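Local coordinates for protein putative aspartyl-tRNA synthetase (Leishmania major, PDB 6OD8) that probably attaches L-aspartate to tRNA(Asp) at the expense of ATP, as a class II aminoacyl-tRNA synthetase with an OB-fold nucleic acid binding domain, at residues Ile74-Leu79 / Asp114-Met119; Asp86-Ile91 / Glu146-Lys151; Arg92-Thr97 / Val108-Ser113; Glu140-Val145 / His172-Ser177. All coordinates share one frame; numbering follows the deposited sequence.

Interaction 1 of 4, residues Ile74-Leu79 / Asp114-Met119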
# COMPACT_ATOMS: atom_id res chain seq x y z
N ILE A 74 -20.38 -2.65 24.04
CA ILE A 74 -19.50 -3.81 24.14
C ILE A 74 -19.56 -4.57 22.82
O ILE A 74 -20.65 -4.99 22.42
CB ILE A 74 -19.89 -4.73 25.30
CG1 ILE A 74 -20.01 -3.96 26.63
CG2 ILE A 74 -18.94 -5.93 25.41
CD1 ILE A 74 -18.72 -3.34 27.09
N PRO A 75 -18.44 -4.80 22.14
CA PRO A 75 -18.48 -5.63 20.93
C PRO A 75 -18.75 -7.10 21.25
O PRO A 75 -18.38 -7.61 22.31
CB PRO A 75 -17.08 -5.45 20.32
CG PRO A 75 -16.23 -4.99 21.43
CD PRO A 75 -17.10 -4.24 22.38
N VAL A 76 -19.42 -7.78 20.32
CA VAL A 76 -19.75 -9.19 20.51
C VAL A 76 -18.49 -10.00 20.80
O VAL A 76 -18.54 -10.98 21.56
CB VAL A 76 -20.50 -9.72 19.28
CG1 VAL A 76 -20.88 -11.18 19.47
CG2 VAL A 76 -21.74 -8.89 19.02
N SER A 77 -17.34 -9.58 20.25
CA SER A 77 -16.10 -10.35 20.41
C SER A 77 -15.68 -10.45 21.87
O SER A 77 -15.00 -11.41 22.26
CB SER A 77 -14.99 -9.72 19.58
OG SER A 77 -14.84 -8.32 19.87
N GLU A 78 -16.09 -9.48 22.71
CA GLU A 78 -15.65 -9.40 24.09
C GLU A 78 -16.55 -10.14 25.07
O GLU A 78 -16.23 -10.18 26.26
CB GLU A 78 -15.54 -7.92 24.52
CG GLU A 78 -14.41 -7.14 23.85
CD GLU A 78 -14.41 -5.65 24.23
OE1 GLU A 78 -15.24 -5.23 25.07
OE2 GLU A 78 -13.58 -4.89 23.67
N LEU A 79 -17.64 -10.75 24.61
CA LEU A 79 -18.69 -11.23 25.51
C LEU A 79 -18.29 -12.42 26.36
O LEU A 79 -19.02 -12.76 27.30
CB LEU A 79 -19.94 -11.58 24.70
CG LEU A 79 -20.70 -10.35 24.21
CD1 LEU A 79 -21.88 -10.75 23.31
CD2 LEU A 79 -21.15 -9.55 25.41
N ASP A 114 -17.93 -13.65 15.34
CA ASP A 114 -18.39 -13.85 16.71
C ASP A 114 -19.92 -13.90 16.74
O ASP A 114 -20.58 -13.03 16.17
CB ASP A 114 -17.87 -12.73 17.62
CG ASP A 114 -16.36 -12.78 17.79
OD1 ASP A 114 -15.86 -13.71 18.48
OD2 ASP A 114 -15.66 -11.92 17.22
N SER A 115 -20.47 -14.92 17.40
CA SER A 115 -21.91 -15.07 17.50
C SER A 115 -22.29 -15.53 18.90
O SER A 115 -21.49 -16.15 19.61
CB SER A 115 -22.45 -16.07 16.45
OG SER A 115 -21.81 -17.33 16.61
N VAL A 116 -23.51 -15.21 19.30
CA VAL A 116 -23.98 -15.56 20.63
C VAL A 116 -25.49 -15.69 20.61
O VAL A 116 -26.19 -15.00 19.86
CB VAL A 116 -23.52 -14.52 21.68
CG1 VAL A 116 -24.13 -13.14 21.37
CG2 VAL A 116 -23.84 -14.98 23.10
N GLN A 117 -26.01 -16.60 21.43
CA GLN A 117 -27.45 -16.78 21.54
C GLN A 117 -28.02 -15.75 22.50
O GLN A 117 -27.41 -15.43 23.52
CB GLN A 117 -27.78 -18.20 22.01
CG GLN A 117 -29.24 -18.39 22.34
CD GLN A 117 -29.63 -19.85 22.39
OE1 GLN A 117 -29.46 -20.57 21.41
NE2 GLN A 117 -30.15 -20.29 23.53
N ALA A 118 -29.18 -15.20 22.14
CA ALA A 118 -29.92 -14.27 22.98
C ALA A 118 -31.33 -14.80 23.16
O ALA A 118 -31.90 -15.42 22.25
CB ALA A 118 -29.97 -12.86 22.39
N MET A 119 -31.91 -14.55 24.33
CA MET A 119 -33.30 -14.95 24.52
C MET A 119 -33.99 -13.96 25.44
O MET A 119 -33.36 -13.20 26.18
CB MET A 119 -33.40 -16.38 25.07
CG MET A 119 -32.72 -16.62 26.40
SD MET A 119 -33.80 -16.30 27.81
CE MET A 119 -35.31 -17.05 27.24

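Interaction 2 of 4, residues Asp86-Ile91 / Glu146-Lys151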
# COMPACT_ATOMS: atom_id res chain seq x y z
N ASP A 86 -22.89 -12.08 34.53
CA ASP A 86 -23.89 -11.46 35.41
C ASP A 86 -23.94 -9.94 35.27
O ASP A 86 -24.56 -9.27 36.11
CB ASP A 86 -23.65 -11.84 36.88
CG ASP A 86 -23.54 -13.34 37.08
OD1 ASP A 86 -24.08 -14.09 36.23
OD2 ASP A 86 -22.92 -13.77 38.08
N LYS A 87 -23.31 -9.37 34.25
CA LYS A 87 -23.46 -7.95 33.99
C LYS A 87 -24.47 -7.76 32.87
O LYS A 87 -24.59 -8.59 31.97
CB LYS A 87 -22.12 -7.31 33.61
CG LYS A 87 -20.95 -7.67 34.53
CD LYS A 87 -20.91 -6.81 35.77
CE LYS A 87 -19.62 -7.03 36.56
NZ LYS A 87 -19.58 -8.35 37.26
N THR A 88 -25.23 -6.67 32.95
CA THR A 88 -26.11 -6.26 31.86
C THR A 88 -25.36 -5.26 31.00
O THR A 88 -24.89 -4.24 31.52
CB THR A 88 -27.41 -5.65 32.38
OG1 THR A 88 -28.16 -6.64 33.09
CG2 THR A 88 -28.23 -5.13 31.23
N VAL A 89 -25.23 -5.55 29.70
CA VAL A 89 -24.39 -4.75 28.81
C VAL A 89 -25.17 -4.33 27.57
O VAL A 89 -26.23 -4.86 27.25
CB VAL A 89 -23.10 -5.49 28.39
CG1 VAL A 89 -22.24 -5.82 29.60
CG2 VAL A 89 -23.46 -6.76 27.65
N LEU A 90 -24.59 -3.38 26.84
CA LEU A 90 -25.16 -2.85 25.61
C LEU A 90 -24.33 -3.35 24.44
O LEU A 90 -23.14 -3.08 24.37
CB LEU A 90 -25.16 -1.32 25.62
CG LEU A 90 -25.63 -0.64 24.34
CD1 LEU A 90 -27.11 -0.91 24.10
CD2 LEU A 90 -25.35 0.85 24.43
N ILE A 91 -24.98 -4.07 23.53
CA ILE A 91 -24.31 -4.65 22.37
C ILE A 91 -25.03 -4.19 21.11
O ILE A 91 -26.26 -4.10 21.08
CB ILE A 91 -24.28 -6.19 22.46
CG1 ILE A 91 -23.70 -6.64 23.80
CG2 ILE A 91 -23.47 -6.78 21.32
CD1 ILE A 91 -24.36 -7.89 24.36
N GLU A 146 -29.81 -4.43 25.21
CA GLU A 146 -29.37 -4.43 26.60
C GLU A 146 -29.67 -5.82 27.16
O GLU A 146 -30.82 -6.25 27.14
CB GLU A 146 -30.11 -3.35 27.39
CG GLU A 146 -29.92 -3.42 28.88
CD GLU A 146 -30.51 -2.21 29.61
OE1 GLU A 146 -31.56 -2.36 30.27
OE2 GLU A 146 -29.91 -1.11 29.51
N ALA A 147 -28.63 -6.52 27.62
CA ALA A 147 -28.84 -7.91 28.00
C ALA A 147 -27.83 -8.35 29.05
O ALA A 147 -26.69 -7.88 29.05
CB ALA A 147 -28.71 -8.85 26.78
N THR A 148 -28.25 -9.28 29.90
CA THR A 148 -27.38 -9.87 30.90
C THR A 148 -26.60 -11.05 30.33
O THR A 148 -27.17 -11.92 29.65
CB THR A 148 -28.19 -10.31 32.12
OG1 THR A 148 -29.02 -9.22 32.55
CG2 THR A 148 -27.25 -10.68 33.27
N VAL A 149 -25.29 -11.06 30.59
CA VAL A 149 -24.42 -12.15 30.15
C VAL A 149 -24.50 -13.25 31.19
O VAL A 149 -24.05 -13.08 32.33
CB VAL A 149 -22.98 -11.68 29.95
CG1 VAL A 149 -22.11 -12.85 29.54
CG2 VAL A 149 -22.91 -10.57 28.91
N CYS A 150 -25.07 -14.39 30.81
CA CYS A 150 -25.29 -15.52 31.69
C CYS A 150 -24.47 -16.72 31.22
O CYS A 150 -24.33 -16.95 30.02
CB CYS A 150 -26.77 -15.90 31.72
SG CYS A 150 -27.84 -14.62 32.37
N LYS A 151 -23.92 -17.47 32.16
CA LYS A 151 -23.30 -18.74 31.79
C LYS A 151 -24.39 -19.79 31.60
O LYS A 151 -25.51 -19.66 32.11
CB LYS A 151 -22.30 -19.20 32.86
O HOH W 1 -24.08 -16.48 35.03

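Interaction 3 of 4, residues Arg92-Thr97 / Val108-Ser113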
# COMPACT_ATOMS: atom_id res chain seq x y z
N ARG A 92 -24.25 -3.91 20.06
CA ARG A 92 -24.80 -3.68 18.73
C ARG A 92 -24.41 -4.86 17.85
O ARG A 92 -23.22 -5.19 17.75
CB ARG A 92 -24.27 -2.36 18.16
CG ARG A 92 -24.85 -2.02 16.81
CD ARG A 92 -24.52 -0.58 16.47
NE ARG A 92 -25.16 0.34 17.43
CZ ARG A 92 -24.98 1.66 17.46
NH1 ARG A 92 -24.16 2.22 16.57
NH2 ARG A 92 -25.62 2.41 18.37
N ALA A 93 -25.39 -5.51 17.22
CA ALA A 93 -25.11 -6.73 16.50
C ALA A 93 -26.11 -6.93 15.37
O ALA A 93 -27.19 -6.33 15.34
CB ALA A 93 -25.14 -7.95 17.44
N ARG A 94 -25.73 -7.84 14.46
CA ARG A 94 -26.61 -8.37 13.42
C ARG A 94 -27.52 -9.45 13.97
O ARG A 94 -27.10 -10.28 14.77
CB ARG A 94 -25.77 -8.98 12.29
CG ARG A 94 -25.00 -7.99 11.47
CD ARG A 94 -25.73 -7.64 10.20
NE ARG A 94 -24.88 -6.84 9.31
CZ ARG A 94 -25.35 -6.01 8.38
NH1 ARG A 94 -26.65 -5.87 8.21
NH2 ARG A 94 -24.50 -5.34 7.61
N VAL A 95 -28.76 -9.45 13.50
CA VAL A 95 -29.70 -10.53 13.79
C VAL A 95 -29.46 -11.62 12.75
O VAL A 95 -29.86 -11.49 11.59
CB VAL A 95 -31.15 -10.04 13.77
CG1 VAL A 95 -32.11 -11.18 14.04
CG2 VAL A 95 -31.35 -8.89 14.79
N SER A 96 -28.80 -12.71 13.15
CA SER A 96 -28.60 -13.82 12.21
C SER A 96 -29.88 -14.62 12.02
O SER A 96 -30.27 -14.93 10.89
CB SER A 96 -27.50 -14.76 12.70
OG SER A 96 -26.22 -14.21 12.52
N THR A 97 -30.50 -15.02 13.13
CA THR A 97 -31.76 -15.74 13.13
C THR A 97 -32.61 -15.19 14.27
O THR A 97 -32.09 -14.61 15.23
CB THR A 97 -31.57 -17.25 13.32
OG1 THR A 97 -30.99 -17.49 14.61
CG2 THR A 97 -30.67 -17.83 12.23
N VAL A 108 -29.99 -15.46 17.44
CA VAL A 108 -28.54 -15.53 17.36
C VAL A 108 -28.08 -14.18 16.85
O VAL A 108 -28.49 -13.75 15.77
CB VAL A 108 -28.05 -16.65 16.42
CG1 VAL A 108 -26.53 -16.55 16.29
CG2 VAL A 108 -28.46 -18.02 16.95
N LEU A 109 -27.25 -13.50 17.66
CA LEU A 109 -26.66 -12.22 17.29
C LEU A 109 -25.21 -12.42 16.88
O LEU A 109 -24.50 -13.25 17.47
CB LEU A 109 -26.75 -11.21 18.45
CG LEU A 109 -28.18 -10.97 18.95
CD1 LEU A 109 -28.23 -9.94 20.09
CD2 LEU A 109 -29.12 -10.58 17.82
N ARG A 110 -24.78 -11.66 15.88
CA ARG A 110 -23.54 -11.90 15.16
C ARG A 110 -22.80 -10.59 14.92
O ARG A 110 -23.42 -9.55 14.68
CB ARG A 110 -23.85 -12.56 13.81
CG ARG A 110 -22.67 -12.92 12.96
CD ARG A 110 -23.10 -13.31 11.55
NE ARG A 110 -23.18 -12.17 10.64
CZ ARG A 110 -24.29 -11.76 10.02
NH1 ARG A 110 -25.45 -12.38 10.20
NH2 ARG A 110 -24.22 -10.70 9.23
N ASP A 111 -21.47 -10.64 14.97
CA ASP A 111 -20.63 -9.57 14.43
C ASP A 111 -19.42 -10.25 13.80
O ASP A 111 -18.50 -10.67 14.51
CB ASP A 111 -20.24 -8.55 15.49
CG ASP A 111 -19.56 -7.33 14.90
OD1 ASP A 111 -19.31 -7.31 13.67
OD2 ASP A 111 -19.26 -6.40 15.66
N GLY A 112 -19.44 -10.38 12.48
CA GLY A 112 -18.38 -11.12 11.80
C GLY A 112 -18.34 -12.55 12.30
O GLY A 112 -19.36 -13.25 12.35
N SER A 113 -17.16 -12.98 12.75
CA SER A 113 -16.94 -14.36 13.19
C SER A 113 -17.46 -14.65 14.60
O SER A 113 -17.43 -15.80 15.02
CB SER A 113 -15.45 -14.70 13.11
OG SER A 113 -14.68 -13.78 13.84
O HOH W 2 -20.57 -5.89 17.92

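Interaction 4 of 4, residues Glu140-Val145 / His172-Ser177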
# COMPACT_ATOMS: atom_id res chain seq x y z
N GLU A 140 -30.61 -9.93 9.43
CA GLU A 140 -29.58 -8.98 9.00
C GLU A 140 -29.87 -7.55 9.50
O GLU A 140 -29.03 -6.67 9.30
CB GLU A 140 -29.36 -8.96 7.47
CG GLU A 140 -28.89 -10.33 6.97
CD GLU A 140 -27.65 -10.77 7.70
OE1 GLU A 140 -26.61 -10.09 7.55
OE2 GLU A 140 -27.73 -11.75 8.48
N SER A 141 -31.01 -7.29 10.16
CA SER A 141 -31.16 -6.02 10.85
C SER A 141 -30.04 -5.88 11.87
O SER A 141 -29.50 -6.87 12.36
CB SER A 141 -32.52 -5.93 11.55
OG SER A 141 -33.60 -6.07 10.65
N ILE A 142 -29.68 -4.64 12.18
CA ILE A 142 -28.72 -4.37 13.24
C ILE A 142 -29.49 -3.84 14.44
O ILE A 142 -30.34 -2.95 14.31
CB ILE A 142 -27.64 -3.38 12.77
CG1 ILE A 142 -26.78 -4.05 11.69
CG2 ILE A 142 -26.79 -2.95 13.95
CD1 ILE A 142 -25.85 -3.10 10.99
N VAL A 143 -29.23 -4.43 15.61
CA VAL A 143 -29.99 -4.11 16.82
C VAL A 143 -29.04 -3.64 17.91
O VAL A 143 -27.88 -4.04 17.96
CB VAL A 143 -30.82 -5.32 17.32
CG1 VAL A 143 -31.97 -5.63 16.39
CG2 VAL A 143 -29.92 -6.54 17.54
N ASP A 144 -29.55 -2.75 18.78
CA ASP A 144 -28.92 -2.44 20.06
C ASP A 144 -29.68 -3.23 21.11
O ASP A 144 -30.88 -3.05 21.27
CB ASP A 144 -29.00 -0.95 20.39
CG ASP A 144 -27.89 -0.14 19.77
OD1 ASP A 144 -26.85 -0.72 19.41
OD2 ASP A 144 -28.07 1.09 19.64
N VAL A 145 -28.99 -4.11 21.82
CA VAL A 145 -29.61 -4.95 22.85
C VAL A 145 -28.97 -4.62 24.19
O VAL A 145 -27.74 -4.50 24.28
CB VAL A 145 -29.45 -6.45 22.51
CG1 VAL A 145 -29.91 -7.32 23.66
CG2 VAL A 145 -30.22 -6.78 21.24
N HIS A 172 -33.69 -2.57 20.50
CA HIS A 172 -34.17 -1.67 19.46
C HIS A 172 -33.39 -1.89 18.18
O HIS A 172 -32.19 -2.18 18.22
CB HIS A 172 -34.05 -0.19 19.86
CG HIS A 172 -34.82 0.18 21.09
ND1 HIS A 172 -34.38 -0.13 22.36
CD2 HIS A 172 -35.99 0.84 21.25
CE1 HIS A 172 -35.25 0.32 23.25
NE2 HIS A 172 -36.23 0.93 22.60
N THR A 173 -34.07 -1.76 17.04
CA THR A 173 -33.37 -1.82 15.76
C THR A 173 -32.63 -0.51 15.53
O THR A 173 -33.16 0.58 15.75
CB THR A 173 -34.31 -2.10 14.59
OG1 THR A 173 -35.43 -1.23 14.64
CG2 THR A 173 -34.77 -3.60 14.57
N VAL A 174 -31.38 -0.64 15.11
CA VAL A 174 -30.59 0.50 14.65
C VAL A 174 -30.88 0.78 13.18
O VAL A 174 -31.24 1.90 12.81
CB VAL A 174 -29.09 0.20 14.90
CG1 VAL A 174 -28.19 1.29 14.31
CG2 VAL A 174 -28.83 0.04 16.41
N THR A 175 -30.73 -0.24 12.31
CA THR A 175 -31.27 -0.20 10.96
C THR A 175 -31.97 -1.52 10.67
O THR A 175 -31.57 -2.57 11.17
CB THR A 175 -30.18 0.03 9.90
OG1 THR A 175 -29.17 -0.97 10.04
CG2 THR A 175 -29.55 1.40 10.06
N GLU A 176 -33.01 -1.45 9.86
CA GLU A 176 -33.78 -2.64 9.50
C GLU A 176 -33.38 -3.12 8.11
O GLU A 176 -33.23 -2.31 7.18
CB GLU A 176 -35.28 -2.35 9.53
CG GLU A 176 -35.74 -1.78 10.83
CD GLU A 176 -37.23 -1.54 10.82
OE1 GLU A 176 -37.81 -1.34 11.91
OE2 GLU A 176 -37.82 -1.58 9.72
N SER A 177 -33.18 -4.42 7.99
CA SER A 177 -32.92 -5.03 6.70
C SER A 177 -34.23 -5.28 5.99
O SER A 177 -35.27 -5.49 6.61
CB SER A 177 -32.16 -6.35 6.90
OG SER A 177 -31.95 -7.03 5.68
O HOH W 3 -31.84 -1.15 23.26

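Interaction 1 of 4, residues Ile74-Leu79 / Asp114-Met119
Val76 and Leu79, from a short 3-10 turn and its continuation, are laid against Val116 on strand 114-121 of the OB-fold. Leu79 and Val116 meet at about a right angle, with Leu79 CD1 3.8 Å from Val116 CG1. That methyl of Val116 sits between the backbone N and the carbonyl carbon (chi1 63°), and Val76 CG1 approaches the same methyl, Val116 CG1, at 4.2 Å. The side chains of Val76 and Asp114 run antiparallel alongside one another: Val76 CG1, trans to its own N (chi1 -179°), rests 3.8 Å from the carbonyl O of Asp114 and close to its CB.

No hydrogen bond links the two segments; the contact between them is van der Waals packing. The turn itself is closed by backbone bonds from Glu78 N to Pro75 O and from Leu79 N to Val76 O, which place Val76 and Leu79 on the side directed at the strand. It is also tied to strand 88-100, by a backbone bond between Ile74 and Leu90 and by Val76 reaching Ile91 and Ala93, while Leu79 touches Ile164, so the turn covers a patch shared by several barrel strands. At the outer margin the carboxylate of Asp114 lies beside CA and CB of Ser77, with Asp114 OD2 3.3 Å from Ser77 CB.

Interaction 2 of 4, residues Asp86-Ile91 / Glu146-Lys151
Two antiparallel strands of the OB-fold barrel, the start of strand 88-100 and the later half of strand 142-151, are paired here. Val89 and Ala147 form the hydrogen-bonded pair, with Val89 N to Ala147 O at 2.8 Å and Ala147 N to Val89 O at 2.9 Å. The two bonds differ in approach: Ala147 N lies in the plane of the Val89 carbonyl, whereas Val89 N stands 36° out of the plane of the Ala147 carbonyl. The ladder continues through Val149 N to Lys87 O and Asp86 N to Val149 O, the latter 2.7 Å long.

In the non-hydrogen-bonded pair between these bonds, the hydroxyls of Thr88 and Thr148 meet, OG1 to OG1, at 2.8 Å. In both threonines OG1 lies beside the backbone N, and CG2 is opposite that N. Thr88 CG2 is directed to the Glu146 side chain, whose OE1, in the conformer described, pairs with Lys170 NZ. On the face that carries Val89, its CG2 comes 4.1 Å from Val149 CG2. A water joins Asp86 OD1 to Lys151 N and prolongs the link beyond the last direct bond. Ala147 and Val149 also contact Leu166 of strand 164-168, and Thr148 is bonded through its backbone to Lys167, so strand 142-151 has a partner along each edge.

Interaction 3 of 4, residues Arg92-Thr97 / Val108-Ser113
The guanidinium planes of Arg94 and Arg110 are 16° apart where two strands of an OB-fold hairpin pair, but the two groups are not stacked face to face. It is the aliphatic part of Arg94 that lies over one face of the Arg110 group, with Arg94 CB 3.7 Å above the plane and displaced toward the rim. At the edge, Arg110 NH1 donates to Ser96 OG at 3.1 Å, the oxygen tilted 16° from the plane. Arg110 gets there with CG trans to its N (chi1 -178°) and a bend at chi3.

Beneath these side chains Arg94 and Arg110 form a hydrogen-bonded pair, each N 2.9 Å from the other's O. The register then slips at a classic beta bulge: Ser96 N donates to Val108 O at 2.8 Å, and Val108 N returns a bond to Thr97 O, so Ser96 and Thr97 both face Val108. On the opposite face Val95 CG2 approaches Leu109 CD2 at 4.1 Å and Ala93 CB packs on Leu109 CB. A water joins Arg92 O to Asp111 OD2.

Arg94 NE and Arg110 NH2 are 3.9 Å apart, yet both arginines bind Asp286 of the second subunit, which makes the hairpin part of the dimer interface. Within the chain, Glu140 adds a carboxylate to Arg110 and a backbone carbonyl to Arg94. The closeness of the two cations is probably offset by these acceptors.

Interaction 4 of 4, residues Glu140-Val145 / His172-Ser177
Ile142 O receives Val174 N at 2.7 Å and, more weakly, Thr175 N at 3.4 Å. Val174 and Thr175 therefore both face Ile142, a classic beta bulge in an antiparallel pairing of the OB-fold. Ile142 N completes its side of the pairing by donating to Thr175 O. Beyond the bulge, Asp144 N bonds His172 O at 2.8 Å and His172 N bonds Asp144 O at 3.0 Å, and a water spans Asp144 O and His172 ND1, lying in the plane of the ring at its edge.

Val174 CG2 rests 3.5 Å from Asp144 OD2, while Ile142 and Thr175 run side by side. At the far end Ser141 OG, turned to the Ser177 N side by a chi1 of -59°, accepts a nearly straight bond from that N (170°); it also bonds Ala138 O.

Further out, Arg92 pairs with the Asp144 carboxylate, Lys54 O takes His172 NE2, and Ala520 O of the second subunit takes the hydroxyl of Thr175. With Val143 bonded through its backbone to Ala93 on one edge and residues 172-175 paired on the other, strand 142-151 lies between strand 88-100 and the 172-177 segment, which meets the neighbouring subunit.

In the fold
All four contacts reach the same curled sheet of the OB-fold domain. Along the chain, the loop segment 74-79 comes first, ahead of strand 88-100, which supplies interactions 2 and 3 in turn; strands 104-111 and 114-121 follow, strand 142-151 serves interactions 4 and 2, and 172-177 comes last. Interactions 1 and 3 are the nearest pair, their centres about 8 Å apart, joined by Val116 N to Leu109 O; interactions 2 and 4 are the farthest, about 17 Å between centres, yet linked through Ile91 and Val145. Interactions 3 and 4 both touch the second subunit, so this part of the barrel joins the dimer, whereas interactions 1 and 2 meet no other chain of the assembly.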